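Local coordinates for protein glutathione S-transferase (PDB 6M1T) that binds glutathione and, as a beta-class glutathione S-transferase, probably transfers it to electrophilic compounds in detoxification, at residues L55-D58 / S59-L63; T64-P67 / A68-Y72. All coordinates share one frame; numbering follows the deposited sequence.

Contact 1. Residues L55-D58 / S59-L63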
# COMPACT_ATOMS: atom_id res chain seq x y z
N LEU A 55 9.74 11.70 -5.50
CA LEU A 55 9.75 12.28 -6.85
C LEU A 55 9.38 13.76 -6.78
O LEU A 55 8.24 14.02 -6.38
CB LEU A 55 8.76 11.54 -7.73
CG LEU A 55 8.74 12.08 -9.16
CD1 LEU A 55 10.05 11.73 -9.88
CD2 LEU A 55 7.59 11.47 -9.92
N THR A 56 10.31 14.65 -7.09
CA THR A 56 10.07 16.11 -7.14
C THR A 56 9.69 16.46 -8.57
O THR A 56 10.49 16.20 -9.50
CB THR A 56 11.25 16.94 -6.66
OG1 THR A 56 11.57 16.50 -5.35
CG2 THR A 56 10.93 18.43 -6.60
N LEU A 57 8.50 16.99 -8.73
CA LEU A 57 7.95 17.39 -10.05
C LEU A 57 8.60 18.71 -10.46
O LEU A 57 9.18 19.38 -9.60
CB LEU A 57 6.43 17.50 -9.93
CG LEU A 57 5.73 16.26 -9.37
CD1 LEU A 57 4.23 16.50 -9.25
CD2 LEU A 57 6.04 15.03 -10.21
N ASP A 58 8.47 19.08 -11.73
CA ASP A 58 8.97 20.38 -12.26
C ASP A 58 8.41 21.56 -11.47
O ASP A 58 9.12 22.57 -11.35
CB ASP A 58 8.72 20.46 -13.77
CG ASP A 58 9.51 19.41 -14.52
OD1 ASP A 58 10.55 18.97 -13.99
OD2 ASP A 58 9.07 19.01 -15.62
N SER A 59 7.20 21.46 -10.91
CA SER A 59 6.57 22.52 -10.06
C SER A 59 7.36 22.69 -8.76
O SER A 59 7.20 23.71 -8.11
CB SER A 59 5.16 22.17 -9.75
OG SER A 59 5.15 20.99 -8.93
N GLY A 60 8.14 21.68 -8.36
CA GLY A 60 8.82 21.65 -7.07
C GLY A 60 8.01 20.90 -6.03
O GLY A 60 8.45 20.82 -4.88
N GLU A 61 6.84 20.38 -6.39
CA GLU A 61 6.06 19.54 -5.44
C GLU A 61 6.72 18.15 -5.38
O GLU A 61 7.10 17.68 -6.42
CB GLU A 61 4.64 19.39 -5.92
CG GLU A 61 3.86 18.51 -4.99
CD GLU A 61 2.40 18.34 -5.36
OE1 GLU A 61 1.97 18.82 -6.47
OE2 GLU A 61 1.69 17.73 -4.52
N THR A 62 6.79 17.52 -4.20
CA THR A 62 7.36 16.16 -4.02
C THR A 62 6.23 15.17 -3.76
O THR A 62 5.40 15.40 -2.84
CB THR A 62 8.45 16.15 -2.92
OG1 THR A 62 9.52 16.98 -3.37
CG2 THR A 62 8.98 14.77 -2.62
N LEU A 63 6.23 14.05 -4.49
CA LEU A 63 5.32 12.91 -4.30
C LEU A 63 6.08 11.77 -3.62
O LEU A 63 7.28 11.54 -3.93
CB LEU A 63 4.85 12.55 -5.70
CG LEU A 63 3.56 11.79 -5.88
CD1 LEU A 63 2.38 12.52 -5.22
CD2 LEU A 63 3.31 11.59 -7.37
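Thr56 and Thr62 both turn OG1 anti to the carbonyl carbon (chi1 -55° and -64°), and from facing strands of a beta hairpin the two hydroxyls meet at 2.9 Å, OG1 to OG1, in a hydrogen bond that either could donate. They form an antiparallel non-hydrogen-bonded pair, so this side-chain bond spans a rung that has no backbone bonds of its own; Val46 packs against both threonines. One step along, Leu55 and Leu63 make the hydrogen-bonded pair: Leu55 N reaches Leu63 O at 2.9 Å and Leu63 N reaches Leu55 O at 2.8 Å, both nearly straight. Their side chains lie on the other face of the sheet, over Tyr72 of helix 66-75.

Toward the tip, Leu57 N gives a 2.8 Å bond to Glu61 O, and CG of Leu57 rests on that same oxygen. A type I turn from Leu57 to Gly60 reverses the chain. Gly60 sits at phi 95°, a backbone shape in which a side chain would collide with the carbonyl oxygen of Ser59. At the exposed end Asp58 OD1 bonds to Met1 N; further back, Glu61 OE2 forms a salt bridge with Arg93 of the second subunit. The turn closes with Gly60 N bonding to Leu57 O, and with an ST turn in which Ser59 OG accepts Glu61 N at 3.1 Å.

Contact 2. Residues T64-P67 / A68-Y72. With GSH (glutathione), chain C.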
# COMPACT_ATOMS: atom_id res chain seq x y z
N THR A 64 5.45 11.09 -2.66
CA THR A 64 6.05 9.92 -1.98
C THR A 64 5.15 8.70 -2.17
O THR A 64 3.99 8.88 -2.59
CB THR A 64 6.31 10.17 -0.49
OG1 THR A 64 5.06 10.47 0.10
CG2 THR A 64 7.27 11.30 -0.21
N GLU A 65 5.68 7.52 -1.83
CA GLU A 65 4.99 6.21 -1.92
C GLU A 65 5.06 5.71 -3.36
O GLU A 65 4.47 6.33 -4.27
CB GLU A 65 3.53 6.27 -1.43
CG GLU A 65 3.36 6.79 -0.01
CD GLU A 65 3.88 5.87 1.07
OE1 GLU A 65 4.29 6.40 2.13
OE2 GLU A 65 3.84 4.60 0.88
N ASN A 66 5.69 4.55 -3.52
CA ASN A 66 5.87 3.86 -4.82
C ASN A 66 4.56 3.79 -5.59
O ASN A 66 4.53 4.15 -6.77
CB ASN A 66 6.55 2.51 -4.63
CG ASN A 66 7.97 2.56 -5.13
OD1 ASN A 66 8.24 3.26 -6.10
ND2 ASN A 66 8.87 1.88 -4.47
N PRO A 67 3.46 3.31 -4.99
CA PRO A 67 2.21 3.19 -5.73
C PRO A 67 1.74 4.49 -6.41
O PRO A 67 1.32 4.47 -7.61
CB PRO A 67 1.24 2.70 -4.65
CG PRO A 67 2.10 1.90 -3.71
CD PRO A 67 3.38 2.72 -3.63
N ALA A 68 1.85 5.64 -5.72
CA ALA A 68 1.48 6.96 -6.28
C ALA A 68 2.51 7.40 -7.33
O ALA A 68 2.12 7.89 -8.38
CB ALA A 68 1.36 7.96 -5.16
N ILE A 69 3.80 7.24 -7.05
CA ILE A 69 4.90 7.68 -7.94
C ILE A 69 4.81 6.91 -9.24
O ILE A 69 4.89 7.54 -10.27
CB ILE A 69 6.27 7.52 -7.24
CG1 ILE A 69 6.36 8.53 -6.10
CG2 ILE A 69 7.41 7.68 -8.24
CD1 ILE A 69 7.52 8.35 -5.15
N LEU A 70 4.66 5.60 -9.14
CA LEU A 70 4.66 4.70 -10.30
C LEU A 70 3.46 5.02 -11.19
O LEU A 70 3.64 5.14 -12.43
CB LEU A 70 4.66 3.26 -9.80
CG LEU A 70 6.02 2.75 -9.27
CD1 LEU A 70 5.83 1.41 -8.61
CD2 LEU A 70 7.06 2.68 -10.38
N LEU A 71 2.28 5.20 -10.60
CA LEU A 71 1.09 5.60 -11.41
C LEU A 71 1.31 6.95 -12.09
O LEU A 71 0.97 7.07 -13.27
CB LEU A 71 -0.16 5.67 -10.53
CG LEU A 71 -1.26 4.62 -10.72
CD1 LEU A 71 -1.20 3.83 -12.02
CD2 LEU A 71 -1.25 3.68 -9.52
N TYR A 72 1.81 7.96 -11.35
CA TYR A 72 2.14 9.29 -11.88
C TYR A 72 3.00 9.11 -13.14
O TYR A 72 2.74 9.75 -14.22
CB TYR A 72 2.84 10.17 -10.84
CG TYR A 72 3.17 11.52 -11.41
CD1 TYR A 72 2.23 12.53 -11.46
CD2 TYR A 72 4.40 11.74 -12.01
CE1 TYR A 72 2.52 13.75 -12.05
CE2 TYR A 72 4.70 12.95 -12.61
CZ TYR A 72 3.77 13.96 -12.61
OH TYR A 72 4.08 15.13 -13.20
N1 GSH C . 5.81 2.76 1.75
CA1 GSH C . 6.98 3.36 1.10
C1 GSH C . 6.83 3.29 -0.43
O11 GSH C . 6.08 2.40 -0.86
O12 GSH C . 7.47 4.16 -1.12
CB1 GSH C . 8.22 2.59 1.56
CG1 GSH C . 9.53 3.27 1.26
CD1 GSH C . 10.67 2.52 1.95
OE1 GSH C . 10.50 1.79 2.93
N2 GSH C . 11.88 2.76 1.47
CA2 GSH C . 13.12 2.24 2.00
C2 GSH C . 13.88 3.29 2.80
O2 GSH C . 14.05 4.41 2.33
CB2 GSH C . 14.02 1.67 0.90
SG2 GSH C . 13.40 0.11 0.19
N3 GSH C . 14.25 2.93 4.02
CA3 GSH C . 15.01 3.81 4.88
C3 GSH C . 14.35 4.00 6.25
O31 GSH C . 13.19 3.59 6.40
O32 GSH C . 15.02 4.59 7.13
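Ile69 N donates to Glu65 O at 3.0 Å, the first of three backbone bonds that open helix 66-75 behind its N-cap residue, Glu65. Leu70 N follows with a 2.8 Å bond to Asn66 O, and Leu71 N reaches Pro67 O at 3.2 Å. Pro67, in the first turn, has no N-H to offer, and at this place in a helix none is needed for the i to i-4 pattern.

Asn66 N points instead into the glutathione pocket, where it gives a 3.0 Å bond to O12 of the ligand and a weak one to O11, so one N-H addresses both oxygens of the gamma-glutamyl carboxylate. Glu65 takes the amine borne on the same alpha carbon: its chain bends at CB-CG (chi2 -69°), and OE2 accepts from the glutathione amine N1 at 2.8 Å. The same OE2 is also bonded to Ser99 OG of the second subunit, and Lys51 NZ, Val52 O and Glu104 OE1 of the second subunit add further bonds to the ligand. An alanine in place of Glu65 would remove the carboxylate and would probably leave the amine of glutathione and Ser99 of the second subunit each short of a partner.

The side chain of Asn66 is only half satisfied. ND2 bonds to Cys10 O, whereas OD1 is buried with no polar partner in the model and lies 3.9 Å from Leu70 CG. Ile69 CG1 lies 3.4 Å from Glu65 O, and the Ile69 side chain also touches Pro14 of helix 12-21.

The chemistry is consistent with recognition of a zwitterion: a carboxylate at a helix N-terminus, where the helix dipole probably helps, and an amine, probably protonated, facing a carboxylate.

In the fold
Contacts 1 and 2 run in series through the thioredoxin-like N-terminal domain, the hairpin of residues 55-63 leading into residues 64-72. Contact 1 is partly buried, its turn exposed and strand 62-64 at an edge of the sheet within the chain; contact 2 is buried, its centre about 10 Å from the chain's centre, against about 19 Å. They meet where Leu57 CD2 lies 3.5 Å from Tyr72 CE2 and Leu63 O 3.4 Å from Ile69 CD1, packing the helix onto the sheet. Both reach the second subunit, but contact 1 relies on backbone bonds and a threonine pair, with leucines on the other face; contact 2 spends its polar groups on starting a helix and holding glutathione.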